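Local atomic coordinates of putative cytosine/guanine deaminase (Unidentified, PDB entry 2PAJ), a protein that catalyses the zinc-dependent hydrolytic deamination of a 2-amino-4-hydroxypteridine to a 2,4-dihydroxypteridine, releasing ammonium. Residues L243-L249 with S279-H285; V165-G169 with D196-L200; R440-M444 with V454-L458; E125-C131 with A344-S348. One frame throughout, in Å; residues are numbered along the deposited sequence.

How the contacts relate
Contact 4 opens first along the chain, at 125-131 where helix 112-127 ends, and closes at 344-348, after contacts 2 and 1 have both opened and closed within its span. Those two follow one another in series: 165-169 meets 196-200, then 243-249 pairs with 279-285. Contact 2 joins a barrel strand to the helix outside it, contact 1 joins two barrel strands at the zinc, and the two touch through Leu167, which packs on His246 and Trp282. Contact 3 comes afterwards, closing the short hairpin connection between 440-444 and 454-458. Its centre lies about 11 Å from that of contact 4, and Arg440 NE probably bonds to Arg128 O, joining hairpin and helix end.

Contact 1: residues L243-L249 with S279-H285; sequences LRMHSHL and SDVWYAH. With ZN (zinc ion), chain B.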
# COMPACT_ATOMS: atom_id res chain seq x y z
N LEU A 243 10.92 -6.92 12.96
CA LEU A 243 10.27 -6.62 11.69
C LEU A 243 9.04 -7.49 11.48
O LEU A 243 8.89 -8.52 12.15
CB LEU A 243 11.24 -6.88 10.52
CG LEU A 243 12.61 -6.24 10.48
CD1 LEU A 243 13.32 -6.71 9.23
CD2 LEU A 243 12.49 -4.72 10.50
N ARG A 244 8.17 -7.09 10.56
CA ARG A 244 6.97 -7.86 10.25
C ARG A 244 7.22 -8.76 9.04
O ARG A 244 8.17 -8.55 8.28
CB ARG A 244 5.78 -6.93 9.97
CG ARG A 244 5.43 -6.08 11.16
CD ARG A 244 3.98 -5.73 11.20
NE ARG A 244 3.63 -5.27 12.54
CZ ARG A 244 2.41 -5.29 13.05
NH1 ARG A 244 1.39 -5.74 12.33
NH2 ARG A 244 2.21 -4.87 14.29
N MET A 245 6.37 -9.77 8.87
CA MET A 245 6.52 -10.71 7.77
C MET A 245 5.34 -10.64 6.80
O MET A 245 4.18 -10.50 7.22
CB MET A 245 6.64 -12.12 8.33
CG MET A 245 7.87 -12.35 9.20
SD MET A 245 7.58 -13.64 10.39
CE MET A 245 7.45 -12.68 11.77
N HIS A 246 5.63 -10.75 5.51
CA HIS A 246 4.60 -10.70 4.49
C HIS A 246 4.94 -11.59 3.31
O HIS A 246 6.09 -11.70 2.93
CB HIS A 246 4.42 -9.26 4.03
CG HIS A 246 3.54 -9.11 2.83
ND1 HIS A 246 4.03 -8.72 1.60
CD2 HIS A 246 2.22 -9.32 2.66
CE1 HIS A 246 3.03 -8.69 0.73
NE2 HIS A 246 1.92 -9.05 1.35
N SER A 247 3.92 -12.21 2.72
CA SER A 247 4.14 -13.07 1.55
C SER A 247 2.85 -13.38 0.77
O SER A 247 1.74 -13.15 1.25
CB SER A 247 4.80 -14.39 1.99
OG SER A 247 5.11 -15.23 0.88
N HIS A 248 3.04 -13.89 -0.44
CA HIS A 248 1.96 -14.31 -1.32
C HIS A 248 1.58 -15.71 -0.83
O HIS A 248 2.42 -16.60 -0.80
CB HIS A 248 2.47 -14.42 -2.76
CG HIS A 248 2.34 -13.17 -3.58
ND1 HIS A 248 3.29 -12.79 -4.50
CD2 HIS A 248 1.33 -12.27 -3.68
CE1 HIS A 248 2.87 -11.71 -5.14
NE2 HIS A 248 1.69 -11.37 -4.66
N LEU A 249 0.33 -15.92 -0.43
CA LEU A 249 -0.05 -17.24 0.04
C LEU A 249 -0.87 -17.96 -1.00
O LEU A 249 -2.09 -17.78 -1.08
CB LEU A 249 -0.85 -17.14 1.34
CG LEU A 249 -0.95 -18.44 2.14
CD1 LEU A 249 -1.31 -18.11 3.57
CD2 LEU A 249 -1.99 -19.39 1.53
N SER A 279 -0.00 -11.79 14.56
CA SER A 279 -0.34 -10.42 14.19
C SER A 279 0.87 -9.75 13.58
O SER A 279 0.82 -8.61 13.12
CB SER A 279 -0.79 -9.65 15.43
OG SER A 279 0.06 -9.95 16.52
N ASP A 280 1.96 -10.51 13.60
CA ASP A 280 3.28 -10.16 13.09
C ASP A 280 3.30 -10.20 11.56
O ASP A 280 3.96 -9.40 10.90
CB ASP A 280 4.25 -11.23 13.61
CG ASP A 280 5.48 -10.67 14.25
OD1 ASP A 280 6.25 -9.97 13.56
OD2 ASP A 280 5.70 -10.93 15.45
N VAL A 281 2.56 -11.17 11.03
CA VAL A 281 2.47 -11.47 9.60
C VAL A 281 1.15 -11.11 8.90
O VAL A 281 0.12 -10.96 9.54
CB VAL A 281 2.68 -13.00 9.41
CG1 VAL A 281 3.08 -13.31 7.98
CG2 VAL A 281 3.69 -13.50 10.41
N TRP A 282 1.21 -10.96 7.57
CA TRP A 282 0.02 -10.69 6.76
C TRP A 282 0.26 -11.20 5.33
O TRP A 282 1.35 -11.09 4.79
CB TRP A 282 -0.36 -9.19 6.82
CG TRP A 282 0.14 -8.31 5.75
CD1 TRP A 282 -0.44 -8.05 4.55
CD2 TRP A 282 1.30 -7.49 5.81
NE1 TRP A 282 0.28 -7.11 3.86
CE2 TRP A 282 1.36 -6.75 4.61
CE3 TRP A 282 2.31 -7.30 6.77
CZ2 TRP A 282 2.39 -5.84 4.34
CZ3 TRP A 282 3.32 -6.40 6.50
CH2 TRP A 282 3.36 -5.68 5.29
N TYR A 283 -0.77 -11.79 4.73
CA TYR A 283 -0.66 -12.35 3.38
C TYR A 283 -1.46 -11.69 2.28
O TYR A 283 -2.53 -11.14 2.51
CB TYR A 283 -1.03 -13.82 3.36
CG TYR A 283 -0.12 -14.71 4.16
CD1 TYR A 283 -0.41 -15.02 5.49
CD2 TYR A 283 1.04 -15.25 3.59
CE1 TYR A 283 0.41 -15.83 6.22
CE2 TYR A 283 1.87 -16.06 4.31
CZ TYR A 283 1.55 -16.35 5.62
OH TYR A 283 2.35 -17.18 6.37
N ALA A 284 -0.91 -11.79 1.08
CA ALA A 284 -1.53 -11.28 -0.13
C ALA A 284 -1.99 -12.49 -0.96
O ALA A 284 -1.52 -13.61 -0.75
CB ALA A 284 -0.54 -10.46 -0.93
N HIS A 285 -2.90 -12.23 -1.88
CA HIS A 285 -3.43 -13.25 -2.78
C HIS A 285 -3.87 -14.54 -2.10
O HIS A 285 -3.56 -15.63 -2.56
CB HIS A 285 -2.39 -13.57 -3.87
CG HIS A 285 -2.04 -12.39 -4.72
ND1 HIS A 285 -2.34 -11.09 -4.35
CD2 HIS A 285 -1.37 -12.29 -5.90
CE1 HIS A 285 -1.88 -10.25 -5.26
NE2 HIS A 285 -1.28 -10.95 -6.21
ZN ZN B . 1.24 -9.69 -5.75
O HOH W 1 8.12 -8.61 14.58
O HOH W 2 -1.03 -6.51 13.47
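His248 and His285 stand side by side near the C-terminal ends of their strands, rings tilted obliquely, with His248 NE2 over one face of the His285 ring. His248 NE2 binds the zinc ion at 2.1 Å, and His285, also part of the metal site, has its NE2 2.9 Å from the zinc; His76, His78 and Asp336 complete the site. The two side chains point the same way, with CG beside the backbone N in each (chi1 -91° in His248). One layer back, Ala284 CB lies 3.8 Å from His248 CD2. Next, the His246 ring forms an offset stack on the five-membered ring of Trp282, centroids 4.2 Å apart and planes at 27°, while His246 CB sits over the six-membered ring. This is the parallel strand pairing of a TIM barrel: strands 244-248 and 281-284 run 18° from parallel, joined by Trp282 N to Met245 O (3.0 Å), Ala284 N to Ser247 O (3.0 Å) and Leu249 N to Ala284 O (3.0 Å). On the other face, Leu249 CD1 stands 3.5 Å above the centre of the Tyr283 ring, whose hydroxyl bonds to Trp276 O. Met245 there packs obliquely on Val281 and reaches helix 228-240.

Contact 2: residues V165-G169 with D196-L200; sequences VLLRG and DIERL
Arg168 and Ile197 have the nearest CA atoms, 7.6 Å apart, where strand 165-168 runs at 169° to helix 196-200 with the two axes 10.8 Å apart. At that spacing the gap is spanned by side chains alone. Arg168 CG lies against Leu200 CD1 at 3.7 Å, and a bend at chi2 turns the rest of the chain, bringing the edge of the guanidinium to Asp196. The grip there is side-on and converges on one oxygen: Arg168 NH2 donates to Asp196 OD1 at 2.8 Å with an N-H...O angle of 159°, on the anti lone pair of OD1, while Arg168 NE reaches the same OD1 at 3.3 Å from above the carboxylate plane. OD1 lies in the guanidinium plane, at its edge, while the carboxylate is turned 83° across it. The second oxygen, Asp196 OD2, takes Arg199 NH1 at 2.6 Å on its syn lone pair, making Asp196 the shared acid of a salt-bridge network. Beside the salt bridge, Leu166 CD2 meets Leu200 CD1 at 4.0 Å, their side chains crossing at about a right angle. Arg168 is further engaged by Glu188, through NH1, and by the rings of Tyr141 and Tyr193. The pair is a strand and its outer helix in the beta/alpha barrel: strand 163-168 lies between strands 131-136 and 213-217, and helix 149-159 also covers Leu166 and Leu200.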
# COMPACT_ATOMS: atom_id res chain seq x y z
N VAL A 165 7.06 1.51 2.65
CA VAL A 165 7.25 0.28 3.39
C VAL A 165 7.85 -0.75 2.44
O VAL A 165 7.19 -1.20 1.50
CB VAL A 165 5.90 -0.26 3.94
CG1 VAL A 165 6.11 -1.58 4.65
CG2 VAL A 165 5.28 0.74 4.88
N LEU A 166 9.11 -1.10 2.66
CA LEU A 166 9.77 -2.07 1.80
C LEU A 166 9.48 -3.51 2.21
O LEU A 166 9.75 -3.92 3.33
CB LEU A 166 11.28 -1.84 1.81
CG LEU A 166 12.11 -2.83 0.98
CD1 LEU A 166 11.64 -2.82 -0.47
CD2 LEU A 166 13.58 -2.47 1.09
N LEU A 167 8.93 -4.28 1.27
CA LEU A 167 8.61 -5.68 1.51
C LEU A 167 9.65 -6.48 0.72
O LEU A 167 9.39 -6.97 -0.38
CB LEU A 167 7.20 -5.99 1.00
CG LEU A 167 6.05 -5.05 1.38
CD1 LEU A 167 4.75 -5.59 0.81
CD2 LEU A 167 5.97 -4.91 2.88
N ARG A 168 10.84 -6.60 1.29
CA ARG A 168 11.98 -7.29 0.68
C ARG A 168 11.64 -8.73 0.33
O ARG A 168 11.60 -9.60 1.20
CB ARG A 168 13.17 -7.23 1.64
CG ARG A 168 14.55 -7.16 0.99
CD ARG A 168 14.93 -8.46 0.29
NE ARG A 168 16.32 -8.44 -0.17
CZ ARG A 168 16.90 -9.44 -0.84
NH1 ARG A 168 16.21 -10.53 -1.12
NH2 ARG A 168 18.16 -9.33 -1.23
N GLY A 169 11.42 -8.98 -0.95
CA GLY A 169 11.07 -10.32 -1.40
C GLY A 169 12.23 -11.08 -2.01
O GLY A 169 13.35 -10.59 -2.06
N ASP A 196 21.31 -9.09 3.72
CA ASP A 196 20.75 -7.88 3.15
C ASP A 196 19.72 -7.23 4.03
O ASP A 196 19.69 -6.01 4.19
CB ASP A 196 20.13 -8.18 1.79
CG ASP A 196 19.97 -6.94 0.95
OD1 ASP A 196 19.26 -7.01 -0.08
OD2 ASP A 196 20.55 -5.90 1.32
N ILE A 197 18.87 -8.05 4.62
CA ILE A 197 17.83 -7.54 5.48
C ILE A 197 18.38 -6.88 6.74
O ILE A 197 17.85 -5.86 7.20
CB ILE A 197 16.83 -8.65 5.81
CG1 ILE A 197 15.88 -8.81 4.63
CG2 ILE A 197 16.07 -8.32 7.08
CD1 ILE A 197 14.71 -9.72 4.89
N GLU A 198 19.45 -7.43 7.28
CA GLU A 198 20.07 -6.86 8.47
C GLU A 198 20.62 -5.48 8.07
O GLU A 198 20.47 -4.48 8.79
CB GLU A 198 21.16 -7.79 8.97
CG GLU A 198 20.63 -9.20 9.23
CD GLU A 198 21.56 -10.07 10.07
OE1 GLU A 198 22.67 -10.41 9.58
OE2 GLU A 198 21.18 -10.41 11.22
N ARG A 199 21.22 -5.44 6.89
CA ARG A 199 21.77 -4.20 6.36
C ARG A 199 20.62 -3.19 6.25
O ARG A 199 20.72 -2.08 6.79
CB ARG A 199 22.39 -4.48 5.00
CG ARG A 199 22.80 -3.24 4.25
CD ARG A 199 22.73 -3.49 2.75
NE ARG A 199 22.33 -2.29 2.01
CZ ARG A 199 21.37 -2.27 1.09
NH1 ARG A 199 20.70 -3.38 0.80
NH2 ARG A 199 21.05 -1.13 0.48
N LEU A 200 19.55 -3.58 5.57
CA LEU A 200 18.37 -2.72 5.38
C LEU A 200 17.67 -2.36 6.70
O LEU A 200 17.19 -1.24 6.88
CB LEU A 200 17.36 -3.42 4.47
CG LEU A 200 17.84 -3.65 3.03
CD1 LEU A 200 16.82 -4.52 2.29
CD2 LEU A 200 18.04 -2.29 2.34

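Contact 3: residues R440-M444 with V454-L458; sequences RPSVM and VVDDL
Asp457 meets Arg440, Ser442 and Val443 with successive atoms of its side chain. Its CB lies 3.7 Å from Arg440 NH2, at the edge of the guanidinium. Beyond it CG is anti to the carbonyl carbon (chi1 -56°), a turn that carries the carboxylate back toward segment 440-444. OD1 lies between two donors: the salt bridge to Arg440 NH2, whose modelled length is too short to be trusted, and the backbone N of Val443 at 2.9 Å; the exact place of this oxygen is uncertain. OD2 lies 3.2 Å from Ser442 OG. Planes of guanidinium and carboxylate are 56° apart, and the two side chains approach from opposite directions. The backbone of the same residue reinforces the attachment, as Asp457 N donates to Val443 O at 2.7 Å and 166°. All this lies at the open end of a beta hairpin made by strands 442-448 and 451-455, whose first strand also pairs antiparallel with 414-418; the arrangement is consistent with the small beta domain that flanks the barrel in many amidohydrolases. Asp456, like Asp457, has positive phi, and its N bonds to Met444 O at 3.0 Å. A water donates to Asp456 OD1 at 2.8 Å and makes a weak bond to Ser442 OG. Val454 CG1 adds apolar contact with Val443, the two side chains crossing at about a right angle, while Met444 turns to Val416 and Cys66. Arg440 NE, away from the acid, bonds to Arg128 O.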
# COMPACT_ATOMS: atom_id res chain seq x y z
N ARG A 440 -12.04 9.23 -10.71
CA ARG A 440 -10.94 9.61 -9.84
C ARG A 440 -11.17 11.03 -9.35
O ARG A 440 -11.06 11.98 -10.13
CB ARG A 440 -9.61 9.54 -10.59
CG ARG A 440 -8.43 10.07 -9.78
CD ARG A 440 -7.16 10.29 -10.60
NE ARG A 440 -6.34 11.26 -9.89
CZ ARG A 440 -6.24 12.54 -10.22
NH1 ARG A 440 -6.89 13.01 -11.28
NH2 ARG A 440 -5.54 13.37 -9.46
N PRO A 441 -11.48 11.21 -8.06
CA PRO A 441 -11.70 12.57 -7.58
C PRO A 441 -10.45 13.43 -7.68
O PRO A 441 -9.33 12.94 -7.76
CB PRO A 441 -12.19 12.36 -6.15
CG PRO A 441 -11.56 11.09 -5.75
CD PRO A 441 -11.68 10.23 -6.98
N SER A 442 -10.68 14.74 -7.69
CA SER A 442 -9.63 15.73 -7.78
C SER A 442 -9.00 15.97 -6.41
O SER A 442 -9.68 16.40 -5.49
CB SER A 442 -10.24 17.02 -8.35
OG SER A 442 -9.30 18.08 -8.44
N VAL A 443 -7.71 15.66 -6.26
CA VAL A 443 -7.03 15.88 -4.99
C VAL A 443 -6.57 17.34 -4.88
O VAL A 443 -5.50 17.71 -5.37
CB VAL A 443 -5.79 14.96 -4.80
CG1 VAL A 443 -6.22 13.59 -4.30
CG2 VAL A 443 -5.05 14.82 -6.10
N MET A 444 -7.40 18.16 -4.25
CA MET A 444 -7.06 19.56 -4.09
C MET A 444 -5.96 19.57 -3.05
O MET A 444 -5.11 20.46 -3.03
CB MET A 444 -8.29 20.37 -3.63
CG MET A 444 -8.57 20.36 -2.13
SD MET A 444 -7.88 21.80 -1.27
CE MET A 444 -9.38 22.55 -0.62
N VAL A 454 0.38 17.17 -2.41
CA VAL A 454 -0.44 17.47 -3.57
C VAL A 454 -1.28 18.74 -3.42
O VAL A 454 -1.88 18.99 -2.37
CB VAL A 454 -1.41 16.31 -3.90
CG1 VAL A 454 -2.20 16.64 -5.15
CG2 VAL A 454 -0.65 15.00 -4.07
N VAL A 455 -1.30 19.54 -4.48
CA VAL A 455 -2.08 20.76 -4.52
C VAL A 455 -2.78 20.75 -5.87
O VAL A 455 -2.15 20.98 -6.91
CB VAL A 455 -1.18 22.01 -4.36
CG1 VAL A 455 0.01 21.90 -5.27
CG2 VAL A 455 -1.97 23.26 -4.68
N ASP A 456 -4.09 20.45 -5.84
CA ASP A 456 -4.95 20.33 -7.02
C ASP A 456 -4.28 19.45 -8.07
O ASP A 456 -3.85 19.94 -9.12
CB ASP A 456 -5.26 21.69 -7.63
CG ASP A 456 -5.90 22.63 -6.65
OD1 ASP A 456 -6.94 22.29 -6.05
OD2 ASP A 456 -5.34 23.73 -6.47
N ASP A 457 -4.20 18.16 -7.74
CA ASP A 457 -3.59 17.14 -8.59
C ASP A 457 -2.16 17.44 -9.02
O ASP A 457 -1.65 16.76 -9.89
CB ASP A 457 -4.43 16.89 -9.84
CG ASP A 457 -5.85 16.50 -9.52
OD1 ASP A 457 -6.06 15.66 -8.63
OD2 ASP A 457 -6.77 17.03 -10.18
N LEU A 458 -1.52 18.44 -8.44
CA LEU A 458 -0.14 18.74 -8.84
C LEU A 458 0.88 18.36 -7.81
O LEU A 458 0.76 18.69 -6.62
CB LEU A 458 0.01 20.22 -9.18
CG LEU A 458 -0.84 20.69 -10.37
CD1 LEU A 458 -0.74 22.21 -10.49
CD2 LEU A 458 -0.39 20.00 -11.66
O HOH W 3 -9.32 20.87 -6.61

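Contact 4: residues E125-C131 with A344-S348; sequences ELARSGC and ADMIS
Ser129 and Asp345 both set their first torsion so that the side chain lies between backbone N and carbonyl carbon, at 80° for Ser129 OG and 60° for Asp345 CG; their CB atoms meet at 3.6 Å. Ser129 OG is thereby held between two backbones, donating to Leu126 O at 2.9 Å and accepting from Met346 N at 3.2 Å, the latter bond bent to 135°. Each partner belongs to a helix end. Helix 112-127 finishes in a Schellman motif with Gly130 as the C-prime residue: Cys131 N returns to Leu126 O and Gly130 N to Ala127 O. Facing it, Asp345 is the N-cap of helix 346-359, with OD1 accepting from Ser348 N at 2.8 Å and OD2 from Ser348 OG at 2.7 Å. Apolar groups fill in around them: Met346 CG lies 4.1 Å from Cys131 CB and also meets Leu126 CD1, while Ile347 CD1 rests on Ser129 O. Further along, a water joins Glu125 OE1 to Ala344 N, and Glu125 OE2 pairs with Lys85. One serine hydroxyl thus bonds both a C-terminal carbonyl, which also takes Cys131 N, and an N-terminal N-H, a meeting of helix ends whose opposed partial charges would probably attract.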
# COMPACT_ATOMS: atom_id res chain seq x y z
N GLU A 125 1.04 7.61 -9.70
CA GLU A 125 -0.38 7.38 -9.88
C GLU A 125 -1.04 6.98 -8.59
O GLU A 125 -2.25 7.11 -8.42
CB GLU A 125 -0.65 6.38 -11.01
CG GLU A 125 0.12 5.08 -11.01
CD GLU A 125 -0.21 4.21 -12.24
OE1 GLU A 125 -1.41 3.94 -12.46
OE2 GLU A 125 0.72 3.78 -12.99
N LEU A 126 -0.23 6.54 -7.64
CA LEU A 126 -0.74 6.13 -6.34
C LEU A 126 -0.95 7.36 -5.47
O LEU A 126 -1.89 7.42 -4.68
CB LEU A 126 0.26 5.18 -5.69
CG LEU A 126 -0.19 4.03 -4.80
CD1 LEU A 126 -1.50 3.44 -5.27
CD2 LEU A 126 0.90 2.99 -4.83
N ALA A 127 -0.07 8.34 -5.63
CA ALA A 127 -0.16 9.56 -4.84
C ALA A 127 -1.36 10.40 -5.27
O ALA A 127 -1.99 11.06 -4.44
CB ALA A 127 1.12 10.37 -4.97
N ARG A 128 -1.67 10.39 -6.56
CA ARG A 128 -2.81 11.18 -7.02
C ARG A 128 -4.14 10.46 -6.88
O ARG A 128 -5.14 10.89 -7.44
CB ARG A 128 -2.59 11.67 -8.45
CG ARG A 128 -1.84 10.72 -9.31
CD ARG A 128 -1.40 11.41 -10.59
NE ARG A 128 -2.50 11.64 -11.52
CZ ARG A 128 -2.72 12.79 -12.15
NH1 ARG A 128 -1.92 13.83 -11.94
NH2 ARG A 128 -3.71 12.88 -13.01
N SER A 129 -4.15 9.36 -6.14
CA SER A 129 -5.37 8.61 -5.88
C SER A 129 -5.60 8.76 -4.38
O SER A 129 -6.45 8.09 -3.79
CB SER A 129 -5.23 7.12 -6.27
OG SER A 129 -4.54 6.38 -5.28
N GLY A 130 -4.82 9.65 -3.77
CA GLY A 130 -4.96 9.92 -2.36
C GLY A 130 -4.20 9.02 -1.40
O GLY A 130 -4.39 9.11 -0.19
N CYS A 131 -3.35 8.16 -1.93
CA CYS A 131 -2.55 7.25 -1.12
C CYS A 131 -1.27 7.94 -0.62
O CYS A 131 -0.53 8.53 -1.41
CB CYS A 131 -2.21 6.01 -1.95
SG CYS A 131 -1.13 4.82 -1.13
N ALA A 344 -3.81 0.32 -11.20
CA ALA A 344 -3.09 0.28 -9.94
C ALA A 344 -3.11 1.57 -9.11
O ALA A 344 -2.08 2.23 -8.92
CB ALA A 344 -1.65 -0.15 -10.21
N ASP A 345 -4.29 1.93 -8.63
CA ASP A 345 -4.46 3.10 -7.78
C ASP A 345 -5.48 2.71 -6.73
O ASP A 345 -6.36 1.88 -6.98
CB ASP A 345 -4.90 4.33 -8.59
CG ASP A 345 -6.22 4.13 -9.32
OD1 ASP A 345 -7.28 4.50 -8.75
OD2 ASP A 345 -6.20 3.62 -10.46
N MET A 346 -5.35 3.29 -5.54
CA MET A 346 -6.23 2.95 -4.44
C MET A 346 -7.70 3.30 -4.63
O MET A 346 -8.56 2.73 -3.96
CB MET A 346 -5.71 3.55 -3.13
CG MET A 346 -4.60 2.72 -2.45
SD MET A 346 -5.06 1.00 -2.06
CE MET A 346 -6.15 1.24 -0.72
N ILE A 347 -8.01 4.21 -5.54
CA ILE A 347 -9.41 4.54 -5.76
C ILE A 347 -10.11 3.47 -6.60
O ILE A 347 -11.20 3.01 -6.24
CB ILE A 347 -9.54 5.95 -6.37
CG1 ILE A 347 -9.50 6.97 -5.23
CG2 ILE A 347 -10.81 6.09 -7.16
CD1 ILE A 347 -9.14 8.35 -5.65
N SER A 348 -9.48 3.04 -7.68
CA SER A 348 -10.04 2.00 -8.52
C SER A 348 -10.23 0.75 -7.67
O SER A 348 -11.24 0.05 -7.80
CB SER A 348 -9.10 1.67 -9.67
OG SER A 348 -8.81 2.82 -10.45
O HOH W 4 -2.28 1.40 -13.09